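Local atomic coordinates of phage-related protein (Bacillus cereus, PDB entry 4JG2), a protein that is of unknown function but, as a member of the Enc34 family of phage single-stranded DNA-binding proteins, probably binds single-stranded DNA. Residues His50-Pro54 against Ile146-Val152; Thr44-Tyr48 against Asp119-Lys123; Lys37-Ser41 against Thr77-Ile81. All coordinates share one frame; numbering follows the deposited sequence. Where two conformers were deposited one is given.

Contact 1. Residues His50-Pro54 against Ile146-Val152; sequences HGWEP and ILDRNEV
The indole of W52 lies flat beneath the side chain of R149, and the CG methylene of R149 stands 3.6 Å from the centroid of the W52 five-membered ring, 9° off the ring normal, a clear CH-pi contact. The two side chains run past one another in opposite directions, which carries the guanidinium beyond the ring until one of its faces rests over W52 CB. Ring and guanidinium planes lie 7° apart.

At the edge of the indole, W52 NE1 donates to the backbone carbonyl V152 O at 3.1 Å, close to the ring plane. A second carbonyl, R149 O, lies 3.2 Å from W52 NE1 but is met at a poor angle, a weak bond, so the single N-H leans mainly on V152. The six-membered ring reaches further, its CH2 atom meeting the methyl CG2 of I146 at 3.9 Å, while V152 CB sits 4.0 Å from W52 CZ2.

R149 is extended from CG to NE. In one of the two E53 conformers this brings R149 NH1 to 3.0 Å from E53 OE2, a salt bridge near the guanidinium plane but on the anti side of the carboxylate and well out of its plane; its constancy is doubtful.

Further out, D148 OD1 accepts from N150 N in an Asx turn at the start of the 3-10 segment 149-151. F49 meets the W52 ring edge-to-face. The whole is a loop-to-loop contact at the surface, joining the corner after strand 45-50 to the loop before strand 157-169 through a CH-pi contact, with the indole N-H turned to the exit of a 3-10 turn.

Contact 2. Residues Thr44-Tyr48 against Asp119-Lys123; sequences TRLSY and DEAYK
D119 faces Y48 through a water: in one of the two D119 conformers, water 2 donates to D119 OD1 at 2.8 Å and is hydrogen-bonded to Y48 OH at 2.9 Å, lying in the plane of the tyrosine ring. The phenol and the carboxylate are thereby linked without a direct hydrogen bond. Beyond D119 the chain takes helical backbone angles from 120 to 122, and Y122 N bonds back to D119 O, a tight bend that points the A121 methyl at the strand and lets the Y122 phenol reach it.

A121 meets R45 in two ways. Its methyl CB approaches the guanidinium obliquely, 3.7 Å from R45 NH1, and its carbonyl oxygen accepts from water 1 at 2.8 Å. The same water receives a hydrogen bond from R45 NH1 at 2.9 Å, in the plane of the guanidinium. R45 is stretched out from CG to NE, with CG anti to the backbone N (chi1 -162°), and its other nitrogens are held by backbone carbonyls: NE by G155 and NH2 by E189.

Y122 makes the direct polar link. Its hydroxyl OH lies 2.8 Å from S47 OG, a hydrogen bond in which either could be the donor, with the serine oxygen near the plane of the Y122 ring. S47 OG is swung anti to its own main-chain nitrogen, chi1 164°, and so extends from the strand to the phenol. The same hydroxyl also sits 3.6 Å from Y48 CE2, the two tyrosine side chains crossing at about a right angle, and F127 packs edge-to-face with the Y122 ring.

The interface is thus predominantly polar: one hydroxyl pair flanked by two water bridges joins the loop to strand 45-50, while R45, gripped at all three nitrogens, is probably well fixed in orientation.

Contact 3. Residues Lys37-Ser41 against Thr77-Ile81; sequences KVVTS and TINAI
Strand 37-39 runs almost antiparallel to helix segment 77-81, at 168° between their directions, with a closest axis approach of 8.6 Å. V38 fills the space between them with both methyls. CG1 lies 3.9 Å from A80 CB and also meets CG1 of I81, whereas CG2 rests 3.6 Å from the carbonyl oxygen A80 O. With CG1 anti to the backbone N (chi1 178°), one methyl is set toward the A80 and I81 side chains and the other against the A80 carbonyl.

At the start of the segment, T77 takes over. Its methyl CG2 packs against T40, 4.0 Å from T40 CG2, while its hydroxyl faces the chain beyond the strand, lying 3.8 Å from S41 CB. No direct hydrogen bond joins the segments; instead water 3 donates both to V39 O and to T77 OG1, each at 2.7 Å. T77 OG1 is also bonded to D74 OD2, so this buried hydroxyl is held by both. T40 OG1 turns to T44 and V160 N, and S41 OG to N43 N, leaving the methyl of T40 for the helix.

I70 from strand 63-71 touches both T77 and I81, and V38 pairs through its backbone with L162. The arrangement is alpha/beta layer packing, the long helix 75-96 lying alongside strand 37-39, which pairs with strand 157-169 of the mixed sheet, through V38, A80 and I81 and the methyls of T40 and T77.

In the fold
From the N terminus, the chain lays down strand 37-39, whose contact 3 with helix 75-96 closes a loop of 35 intervening residues. Strand 45-50 follows after a short loop, and contact 2 ties it to the loop between strands 111-112 and 125-132, across 70 residues. The corner after that strand then makes contact 1 with the loop before strand 157-169, 91 residues on. The three loops cross rather than nest. Contacts 1 and 2 touch through V152 and L46. These two tie strand 45-50, at one end of the four-stranded antiparallel sheet, and its corner to the loops before strands 125-132 and 157-169; contact 3 ties strand 37-39 of the mixed sheet to the helix.

Contact 1. Residues His50-Pro54 against Ile146-Val152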
ATOM      1  N   HIS A  50       0.994   9.229   4.474  1.00  7.35           N
ATOM      2  CA  HIS A  50       2.010   9.457   5.494  1.00  6.89           C
ATOM      3  C   HIS A  50       3.329   8.920   4.974  1.00  6.99           C
ATOM      4  O   HIS A  50       3.990   8.092   5.572  1.00  8.66           O
ATOM      5  CB  HIS A  50       1.616   8.851   6.814  1.00  7.77           C
ATOM      6  CG  HIS A  50       0.437   9.531   7.432  1.00  9.65           C
ATOM      7  ND1 HIS A  50       0.482  10.810   7.906  1.00 12.93           N
ATOM      8  CD2 HIS A  50      -0.835   9.128   7.582  1.00 13.68           C
ATOM      9  CE1 HIS A  50      -0.712  11.165   8.335  1.00 15.27           C
ATOM     10  NE2 HIS A  50      -1.544  10.168   8.117  1.00 17.86           N
ATOM     11  N   GLY A  51       3.764   9.453   3.840  1.00  8.40           N
ATOM     12  CA  GLY A  51       5.019   9.088   3.218  1.00  8.12           C
ATOM     13  C   GLY A  51       6.184  10.006   3.508  1.00  8.05           C
ATOM     14  O   GLY A  51       7.298   9.582   3.350  1.00  9.65           O
ATOM     15  N   TRP A  52       5.924  11.255   3.933  1.00  8.15           N
ATOM     16  CA  TRP A  52       7.048  12.133   4.264  1.00  9.40           C
ATOM     17  C   TRP A  52       7.485  11.998   5.721  1.00 11.10           C
ATOM     18  O   TRP A  52       8.659  12.161   6.019  1.00 14.86           O
ATOM     19  CB  TRP A  52       6.684  13.603   3.980  1.00  9.99           C
ATOM     20  CG  TRP A  52       6.348  13.937   2.550  1.00  7.82           C
ATOM     21  CD1 TRP A  52       5.179  14.416   2.068  1.00  8.85           C
ATOM     22  CD2 TRP A  52       7.237  13.819   1.420  1.00  7.33           C
ATOM     23  NE1 TRP A  52       5.260  14.637   0.702  1.00  8.16           N
ATOM     24  CE2 TRP A  52       6.527  14.287   0.296  1.00  7.25           C
ATOM     25  CE3 TRP A  52       8.582  13.432   1.274  1.00  8.70           C
ATOM     26  CZ2 TRP A  52       7.111  14.391  -0.974  1.00  8.86           C
ATOM     27  CZ3 TRP A  52       9.156  13.530   0.034  1.00 10.14           C
ATOM     28  CH2 TRP A  52       8.428  13.988  -1.071  1.00  9.00           C
ATOM     29  N   GLU A  53       6.532  11.758   6.606  0.50 12.31           N
ATOM     30  CA  GLU A  53       6.785  11.577   8.021  0.50 13.64           C
ATOM     31  C   GLU A  53       5.947  10.410   8.475  0.50 12.84           C
ATOM     32  O   GLU A  53       4.896  10.172   7.907  0.50 12.16           O
ATOM     33  CB  GLU A  53       6.415  12.838   8.821  0.50 15.88           C
ATOM     34  CG  GLU A  53       7.075  14.119   8.329  0.50 18.32           C
ATOM     35  CD  GLU A  53       7.217  15.135   9.423  0.50 27.69           C
ATOM     36  OE1 GLU A  53       7.558  14.708  10.551  0.50 33.55           O
ATOM     37  OE2 GLU A  53       7.058  16.348   9.146  0.50 21.99           O
ATOM     38  N   PRO A  54       6.455   9.644   9.429  1.00 12.01           N
ATOM     39  CA  PRO A  54       5.684   8.519   9.946  1.00 10.54           C
ATOM     40  C   PRO A  54       4.739   8.926  11.036  1.00 11.39           C
ATOM     41  O   PRO A  54       4.935   9.969  11.678  1.00 16.08           O
ATOM     42  CB  PRO A  54       6.781   7.573  10.457  1.00 12.06           C
ATOM     43  CG  PRO A  54       7.810   8.511  11.018  1.00 13.04           C
ATOM     44  CD  PRO A  54       7.801   9.711  10.067  1.00 13.11           C
ATOM     45  N   ILE A 146      11.609  13.834  -5.398  1.00  8.37           N
ATOM     46  CA  ILE A 146      10.779  15.029  -5.252  1.00  7.69           C
ATOM     47  C   ILE A 146      11.302  15.832  -4.062  1.00  7.47           C
ATOM     48  O   ILE A 146      11.419  15.346  -2.927  1.00  8.40           O
ATOM     49  CB  ILE A 146       9.303  14.670  -5.100  1.00  8.27           C
ATOM     50  CG1 ILE A 146       8.813  14.237  -6.494  1.00 10.56           C
ATOM     51  CG2 ILE A 146       8.461  15.823  -4.525  1.00  8.44           C
ATOM     52  CD1 ILE A 146       7.388  13.779  -6.588  1.00 10.88           C
ATOM     53  N   LEU A 147      11.609  17.103  -4.329  1.00  7.64           N
ATOM     54  CA  LEU A 147      12.251  18.029  -3.380  1.00  7.78           C
ATOM     55  C   LEU A 147      11.291  19.070  -2.817  1.00  8.45           C
ATOM     56  O   LEU A 147      11.742  20.006  -2.167  1.00  9.82           O
ATOM     57  CB  LEU A 147      13.466  18.694  -4.024  1.00 10.01           C
ATOM     58  CG  LEU A 147      14.510  17.757  -4.663  1.00  9.85           C
ATOM     59  CD1 LEU A 147      15.637  18.545  -5.303  1.00 13.23           C
ATOM     60  CD2 LEU A 147      15.033  16.738  -3.681  1.00 11.72           C
ATOM     61  N   ASP A 148       9.960  18.882  -2.983  1.00  8.45           N
ATOM     62  CA  ASP A 148       8.969  19.794  -2.420  1.00  8.70           C
ATOM     63  C   ASP A 148       7.802  18.931  -1.973  1.00  8.24           C
ATOM     64  O   ASP A 148       7.091  18.390  -2.826  1.00  7.86           O
ATOM     65  CB  ASP A 148       8.497  20.862  -3.450  1.00 11.16           C
ATOM     66  CG  ASP A 148       7.531  21.900  -2.846  1.00 11.55           C
ATOM     67  OD1 ASP A 148       6.928  21.622  -1.807  1.00 11.71           O
ATOM     68  OD2 ASP A 148       7.381  22.974  -3.457  1.00 13.89           O
ATOM     69  N   ARG A 149       7.610  18.809  -0.661  1.00  7.92           N
ATOM     70  CA  ARG A 149       6.610  17.941  -0.107  1.00  7.91           C
ATOM     71  C   ARG A 149       5.207  18.312  -0.620  1.00  7.41           C
ATOM     72  O   ARG A 149       4.309  17.430  -0.653  1.00  8.01           O
ATOM     73  CB  ARG A 149       6.571  18.003   1.425  1.00  8.90           C
ATOM     74  CG  ARG A 149       7.762  17.376   2.080  1.00  9.33           C
ATOM     75  CD  ARG A 149       7.593  17.243   3.571  1.00 11.08           C
ATOM     76  NE  ARG A 149       8.768  16.650   4.186  1.00 13.05           N
ATOM     77  CZ  ARG A 149       8.887  16.418   5.485  1.00 15.13           C
ATOM     78  NH1 ARG A 149       7.918  16.778   6.288  1.00 19.36           N
ATOM     79  NH2 ARG A 149       9.999  15.904   5.949  1.00 21.25           N
ATOM     80  N   ASN A 150       4.976  19.585  -0.982  1.00  7.71           N
ATOM     81  CA  ASN A 150       3.648  19.968  -1.468  1.00  8.27           C
ATOM     82  C   ASN A 150       3.239  19.265  -2.776  1.00  7.83           C
ATOM     83  O   ASN A 150       2.074  19.317  -3.144  1.00  9.25           O
ATOM     84  CB  ASN A 150       3.563  21.477  -1.615  1.00  8.55           C
ATOM     85  CG  ASN A 150       3.407  22.195  -0.287  1.00  8.66           C
ATOM     86  OD1 ASN A 150       2.822  21.679   0.648  1.00  9.75           O
ATOM     87  ND2 ASN A 150       3.862  23.418  -0.224  1.00 10.15           N
ATOM     88  N   GLU A 151       4.184  18.603  -3.445  1.00  8.15           N
ATOM     89  CA  GLU A 151       3.832  17.834  -4.652  1.00  7.95           C
ATOM     90  C   GLU A 151       3.196  16.481  -4.388  1.00  7.57           C
ATOM     91  O   GLU A 151       2.645  15.894  -5.317  1.00  8.54           O
ATOM     92  CB  GLU A 151       5.054  17.659  -5.549  1.00  9.70           C
ATOM     93  CG  GLU A 151       5.618  18.997  -6.067  1.00 11.68           C
ATOM     94  CD  GLU A 151       4.582  19.871  -6.742  1.00 13.83           C
ATOM     95  OE1 GLU A 151       3.836  19.337  -7.572  1.00 15.46           O
ATOM     96  OE2 GLU A 151       4.519  21.092  -6.406  1.00 18.90           O
ATOM     97  N   VAL A 152       3.272  15.943  -3.181  1.00  7.46           N
ATOM     98  CA  VAL A 152       2.659  14.625  -2.871  1.00  6.89           C
ATOM     99  C   VAL A 152       1.869  14.737  -1.561  1.00  6.45           C
ATOM    100  O   VAL A 152       2.445  15.081  -0.558  1.00  7.46           O
ATOM    101  CB  VAL A 152       3.718  13.501  -2.809  1.00  7.40           C
ATOM    102  CG1 VAL A 152       3.039  12.161  -2.738  1.00  9.66           C
ATOM    103  CG2 VAL A 152       4.642  13.552  -4.018  1.00  8.73           C
TER

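Contact 2. Residues Thr44-Tyr48 against Asp119-Lys123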
ATOM      1  N   THR A  44      -3.722   5.045  -9.688  1.00  8.05           N
ATOM      2  CA  THR A  44      -3.797   4.803  -8.242  1.00  7.85           C
ATOM      3  C   THR A  44      -3.906   6.152  -7.515  1.00  7.94           C
ATOM      4  O   THR A  44      -3.169   7.089  -7.839  1.00  8.84           O
ATOM      5  CB  THR A  44      -2.496   4.172  -7.731  1.00  7.78           C
ATOM      6  OG1 THR A  44      -2.249   2.989  -8.464  1.00  8.51           O
ATOM      7  CG2 THR A  44      -2.528   3.929  -6.298  1.00  9.32           C
ATOM      8  N   ARG A  45      -4.839   6.271  -6.572  1.00  7.43           N
ATOM      9  CA  ARG A  45      -4.984   7.490  -5.784  1.00  7.45           C
ATOM     10  C   ARG A  45      -4.493   7.244  -4.356  1.00  6.49           C
ATOM     11  O   ARG A  45      -4.652   6.139  -3.832  1.00  8.25           O
ATOM     12  CB  ARG A  45      -6.439   7.972  -5.785  1.00  8.08           C
ATOM     13  CG  ARG A  45      -6.611   9.410  -5.369  1.00  8.27           C
ATOM     14  CD  ARG A  45      -8.051   9.872  -5.489  1.00  9.08           C
ATOM     15  NE  ARG A  45      -8.194  11.299  -5.192  1.00  8.50           N
ATOM     16  CZ  ARG A  45      -9.336  11.893  -4.911  1.00  9.16           C
ATOM     17  NH1 ARG A  45     -10.457  11.166  -4.928  1.00 11.26           N
ATOM     18  NH2 ARG A  45      -9.415  13.168  -4.655  1.00 10.70           N
ATOM     19  N   LEU A  46      -3.892   8.254  -3.726  1.00  7.09           N
ATOM     20  CA  LEU A  46      -3.386   8.115  -2.355  1.00  6.80           C
ATOM     21  C   LEU A  46      -4.392   8.664  -1.380  1.00  7.48           C
ATOM     22  O   LEU A  46      -4.882   9.813  -1.508  1.00  9.78           O
ATOM     23  CB  LEU A  46      -2.057   8.867  -2.209  1.00  7.28           C
ATOM     24  CG  LEU A  46      -0.988   8.545  -3.233  1.00  7.96           C
ATOM     25  CD1 LEU A  46       0.294   9.236  -2.891  1.00  9.77           C
ATOM     26  CD2 LEU A  46      -0.756   7.049  -3.377  1.00  8.74           C
ATOM     27  N   SER A  47      -4.678   7.890  -0.321  1.00  7.02           N
ATOM     28  CA  SER A  47      -5.514   8.307   0.784  1.00  7.54           C
ATOM     29  C   SER A  47      -4.700   8.171   2.075  1.00  7.40           C
ATOM     30  O   SER A  47      -3.900   7.232   2.224  1.00  7.77           O
ATOM     31  CB  SER A  47      -6.780   7.423   0.853  1.00  9.94           C
ATOM     32  OG  SER A  47      -7.497   7.489   2.054  1.00 12.06           O
ATOM     33  N   TYR A  48      -4.903   9.072   3.035  1.00  7.20           N
ATOM     34  CA  TYR A  48      -4.212   9.009   4.300  1.00  8.51           C
ATOM     35  C   TYR A  48      -2.709   8.867   4.063  1.00  8.20           C
ATOM     36  O   TYR A  48      -2.021   7.981   4.621  1.00  9.04           O
ATOM     37  CB  TYR A  48      -4.783   7.928   5.237  1.00  9.11           C
ATOM     38  CG  TYR A  48      -6.248   8.070   5.500  1.00  9.66           C
ATOM     39  CD1 TYR A  48      -6.780   9.223   6.016  1.00 11.02           C
ATOM     40  CD2 TYR A  48      -7.099   7.031   5.240  1.00 13.62           C
ATOM     41  CE1 TYR A  48      -8.134   9.311   6.309  1.00 13.02           C
ATOM     42  CE2 TYR A  48      -8.428   7.126   5.493  1.00 17.82           C
ATOM     43  CZ  TYR A  48      -8.942   8.269   6.053  1.00 14.96           C
ATOM     44  OH  TYR A  48     -10.298   8.434   6.320  1.00 26.32           O
ATOM     45  N   ASP A 119     -16.953   6.376   2.038  0.50 17.30           N
ATOM     46  CA  ASP A 119     -16.255   7.617   1.655  0.50 17.34           C
ATOM     47  C   ASP A 119     -16.333   7.641   0.158  0.50 14.94           C
ATOM     48  O   ASP A 119     -16.034   6.660  -0.497  0.50 13.75           O
ATOM     49  CB  ASP A 119     -14.750   7.659   2.022  0.50 19.19           C
ATOM     50  CG  ASP A 119     -14.468   7.710   3.516  0.50 23.21           C
ATOM     51  OD1 ASP A 119     -14.484   6.665   4.166  0.50 31.44           O
ATOM     52  OD2 ASP A 119     -14.123   8.800   4.014  0.50 39.63           O
ATOM     53  N   GLU A 120     -16.665   8.780  -0.391  1.00 14.85           N
ATOM     54  CA  GLU A 120     -16.798   8.937  -1.827  1.00 15.44           C
ATOM     55  C   GLU A 120     -15.511   8.618  -2.617  1.00 13.05           C
ATOM     56  O   GLU A 120     -15.584   8.040  -3.672  1.00 14.72           O
ATOM     57  CB  GLU A 120     -17.422  10.267  -2.185  1.00 19.18           C
ATOM     58  CG  GLU A 120     -18.893  10.335  -1.673  1.00 24.27           C
ATOM     59  CD  GLU A 120     -19.924   9.306  -2.213  1.00 25.89           C
ATOM     60  OE1 GLU A 120     -19.939   9.066  -3.395  1.00 22.66           O
ATOM     61  OE2 GLU A 120     -20.802   8.840  -1.410  1.00 44.82           O
ATOM     62  N   ALA A 121     -14.320   8.905  -2.052  1.00 13.59           N
ATOM     63  CA  ALA A 121     -13.073   8.619  -2.781  1.00 13.45           C
ATOM     64  C   ALA A 121     -12.836   7.132  -2.967  1.00 10.44           C
ATOM     65  O   ALA A 121     -12.058   6.693  -3.842  1.00 12.52           O
ATOM     66  CB  ALA A 121     -11.836   9.192  -2.083  1.00 14.86           C
ATOM     67  N   TYR A 122     -13.408   6.309  -2.075  1.00  9.11           N
ATOM     68  CA  TYR A 122     -13.245   4.876  -2.071  1.00  8.81           C
ATOM     69  C   TYR A 122     -14.251   4.161  -3.008  1.00  9.09           C
ATOM     70  O   TYR A 122     -14.061   2.984  -3.295  1.00  9.36           O
ATOM     71  CB  TYR A 122     -13.335   4.327  -0.651  1.00  8.90           C
ATOM     72  CG  TYR A 122     -12.096   4.535   0.205  1.00  8.14           C
ATOM     73  CD1 TYR A 122     -11.666   5.792   0.589  1.00  9.31           C
ATOM     74  CD2 TYR A 122     -11.354   3.452   0.676  1.00 10.79           C
ATOM     75  CE1 TYR A 122     -10.523   5.967   1.342  1.00  9.27           C
ATOM     76  CE2 TYR A 122     -10.214   3.639   1.449  1.00  9.32           C
ATOM     77  CZ  TYR A 122      -9.822   4.880   1.778  1.00  9.27           C
ATOM     78  OH  TYR A 122      -8.684   5.052   2.564  1.00 11.13           O
ATOM     79  N   LYS A 123     -15.336   4.838  -3.374  1.00  9.82           N
ATOM     80  CA  LYS A 123     -16.321   4.206  -4.282  1.00  9.69           C
ATOM     81  C   LYS A 123     -15.615   3.805  -5.581  1.00  9.29           C
ATOM     82  O   LYS A 123     -14.791   4.574  -6.112  1.00 11.04           O
ATOM     83  CB  LYS A 123     -17.510   5.110  -4.536  1.00 13.35           C
ATOM     84  CG  LYS A 123     -18.296   5.471  -3.281  1.00 14.69           C
ATOM     85  CD  LYS A 123     -18.793   4.257  -2.454  1.00 22.35           C
ATOM     86  CE  LYS A 123     -19.633   4.635  -1.189  1.00 29.30           C
ATOM     87  NZ  LYS A 123     -19.776   3.431  -0.298  1.00 34.58           N
TER
HETATM   88  O   HOH W   1     -11.118   8.465  -5.775  1.00 15.09           O
HETATM   89  O   HOH W   2     -11.906   6.307   5.076  1.00 36.79           O

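Contact 3. Residues Lys37-Ser41 against Thr77-Ile81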
ATOM      1  N   LYS A  37       5.933  -8.784  -5.283  1.00  9.56           N
ATOM      2  CA  LYS A  37       6.054  -7.342  -5.509  1.00  9.76           C
ATOM      3  C   LYS A  37       5.111  -6.902  -6.628  1.00  9.01           C
ATOM      4  O   LYS A  37       5.096  -7.568  -7.694  1.00 10.58           O
ATOM      5  CB  LYS A  37       7.506  -6.993  -5.859  1.00 11.17           C
ATOM      6  CG  LYS A  37       7.761  -5.561  -6.101  1.00 14.59           C
ATOM      7  CD  LYS A  37       9.245  -5.338  -6.444  1.00 19.65           C
ATOM      8  CE  LYS A  37       9.447  -3.917  -6.942  1.00 23.11           C
ATOM      9  NZ  LYS A  37      10.806  -3.773  -7.555  1.00 32.64           N
ATOM     10  N   VAL A  38       4.361  -5.834  -6.412  1.00  7.84           N
ATOM     11  CA  VAL A  38       3.459  -5.253  -7.420  1.00  8.28           C
ATOM     12  C   VAL A  38       3.659  -3.759  -7.440  1.00  8.47           C
ATOM     13  O   VAL A  38       3.687  -3.125  -6.387  1.00 11.24           O
ATOM     14  CB  VAL A  38       1.985  -5.514  -7.075  1.00 10.24           C
ATOM     15  CG1 VAL A  38       1.052  -4.832  -8.129  1.00 12.17           C
ATOM     16  CG2 VAL A  38       1.709  -7.010  -6.959  1.00 11.52           C
ATOM     17  N   VAL A  39       3.780  -3.193  -8.622  1.00  7.99           N
ATOM     18  CA  VAL A  39       3.797  -1.736  -8.797  1.00  8.19           C
ATOM     19  C   VAL A  39       2.452  -1.323  -9.376  1.00  8.42           C
ATOM     20  O   VAL A  39       2.083  -1.775 -10.469  1.00 10.66           O
ATOM     21  CB  VAL A  39       4.977  -1.252  -9.643  1.00  9.44           C
ATOM     22  CG1 VAL A  39       5.074   0.263  -9.658  1.00 11.53           C
ATOM     23  CG2 VAL A  39       6.281  -1.781  -9.117  1.00 11.50           C
ATOM     24  N   THR A  40       1.692  -0.513  -8.643  1.00  7.95           N
ATOM     25  CA  THR A  40       0.331  -0.124  -9.067  1.00  8.12           C
ATOM     26  C   THR A  40       0.361   0.839 -10.249  1.00  8.23           C
ATOM     27  O   THR A  40       1.437   1.327 -10.640  1.00  9.52           O
ATOM     28  CB  THR A  40      -0.474   0.429  -7.885  1.00  8.30           C
ATOM     29  OG1 THR A  40       0.055   1.693  -7.543  1.00  8.32           O
ATOM     30  CG2 THR A  40      -0.423  -0.483  -6.667  1.00  8.28           C
ATOM     31  N   SER A  41      -0.822   1.078 -10.797  1.00  8.50           N
ATOM     32  CA  SER A  41      -0.939   1.880 -12.022  1.00  8.96           C
ATOM     33  C   SER A  41      -0.841   3.351 -11.815  1.00  8.96           C
ATOM     34  O   SER A  41      -0.998   3.875 -10.691  1.00  9.03           O
ATOM     35  CB  SER A  41      -2.269   1.550 -12.782  1.00 10.84           C
ATOM     36  OG  SER A  41      -3.270   2.390 -12.286  1.00 11.17           O
ATOM     37  N   THR A  77      -3.540  -4.478 -12.347  1.00 10.87           N
ATOM     38  CA  THR A  77      -3.037  -4.360 -11.013  1.00  9.48           C
ATOM     39  C   THR A  77      -3.757  -5.303 -10.062  1.00  8.91           C
ATOM     40  O   THR A  77      -3.120  -5.928  -9.208  1.00  9.45           O
ATOM     41  CB  THR A  77      -3.189  -2.897 -10.516  1.00 10.02           C
ATOM     42  OG1 THR A  77      -2.481  -2.029 -11.413  1.00 12.48           O
ATOM     43  CG2 THR A  77      -2.679  -2.720  -9.099  1.00 10.98           C
ATOM     44  N   ILE A  78      -5.088  -5.398 -10.174  1.00  9.34           N
ATOM     45  CA  ILE A  78      -5.833  -6.263  -9.289  1.00  9.33           C
ATOM     46  C   ILE A  78      -5.351  -7.726  -9.455  1.00  9.97           C
ATOM     47  O   ILE A  78      -5.158  -8.451  -8.467  1.00  9.79           O
ATOM     48  CB  ILE A  78      -7.332  -6.132  -9.553  1.00  9.85           C
ATOM     49  CG1 ILE A  78      -7.794  -4.723  -9.212  1.00 11.39           C
ATOM     50  CG2 ILE A  78      -8.144  -7.229  -8.829  1.00 11.48           C
ATOM     51  CD1 ILE A  78      -9.126  -4.379  -9.855  1.00 14.11           C
ATOM     52  N   ASN A  79      -5.229  -8.176 -10.690  1.00  9.33           N
ATOM     53  CA  ASN A  79      -4.783  -9.557 -10.918  1.00 10.03           C
ATOM     54  C   ASN A  79      -3.391  -9.774 -10.367  1.00 10.31           C
ATOM     55  O   ASN A  79      -3.132 -10.836  -9.787  1.00 10.93           O
ATOM     56  CB  ASN A  79      -4.837  -9.880 -12.439  1.00 11.09           C
ATOM     57  CG  ASN A  79      -6.274  -9.982 -12.971  1.00 12.53           C
ATOM     58  OD1 ASN A  79      -7.188 -10.396 -12.273  1.00 18.71           O
ATOM     59  ND2 ASN A  79      -6.457  -9.644 -14.229  1.00 14.70           N
ATOM     60  N   ALA A  80      -2.507  -8.787 -10.509  1.00  8.99           N
ATOM     61  CA  ALA A  80      -1.165  -8.898  -9.974  1.00  9.57           C
ATOM     62  C   ALA A  80      -1.180  -8.994  -8.450  1.00  8.51           C
ATOM     63  O   ALA A  80      -0.433  -9.768  -7.872  1.00  9.49           O
ATOM     64  CB  ALA A  80      -0.285  -7.751 -10.425  1.00 10.48           C
ATOM     65  N   ILE A  81      -2.048  -8.220  -7.789  1.00  8.79           N
ATOM     66  CA  ILE A  81      -2.192  -8.258  -6.333  1.00  8.53           C
ATOM     67  C   ILE A  81      -2.692  -9.637  -5.901  1.00  9.00           C
ATOM     68  O   ILE A  81      -2.167 -10.249  -4.968  1.00  9.56           O
ATOM     69  CB  ILE A  81      -3.029  -7.119  -5.795  1.00  8.27           C
ATOM     70  CG1 ILE A  81      -2.290  -5.787  -5.934  1.00  9.18           C
ATOM     71  CG2 ILE A  81      -3.397  -7.373  -4.330  1.00  8.46           C
ATOM     72  CD1 ILE A  81      -3.130  -4.550  -5.656  1.00  9.79           C
TER
HETATM   73  O   HOH W   3       0.084  -2.417 -12.086  1.00 21.46           O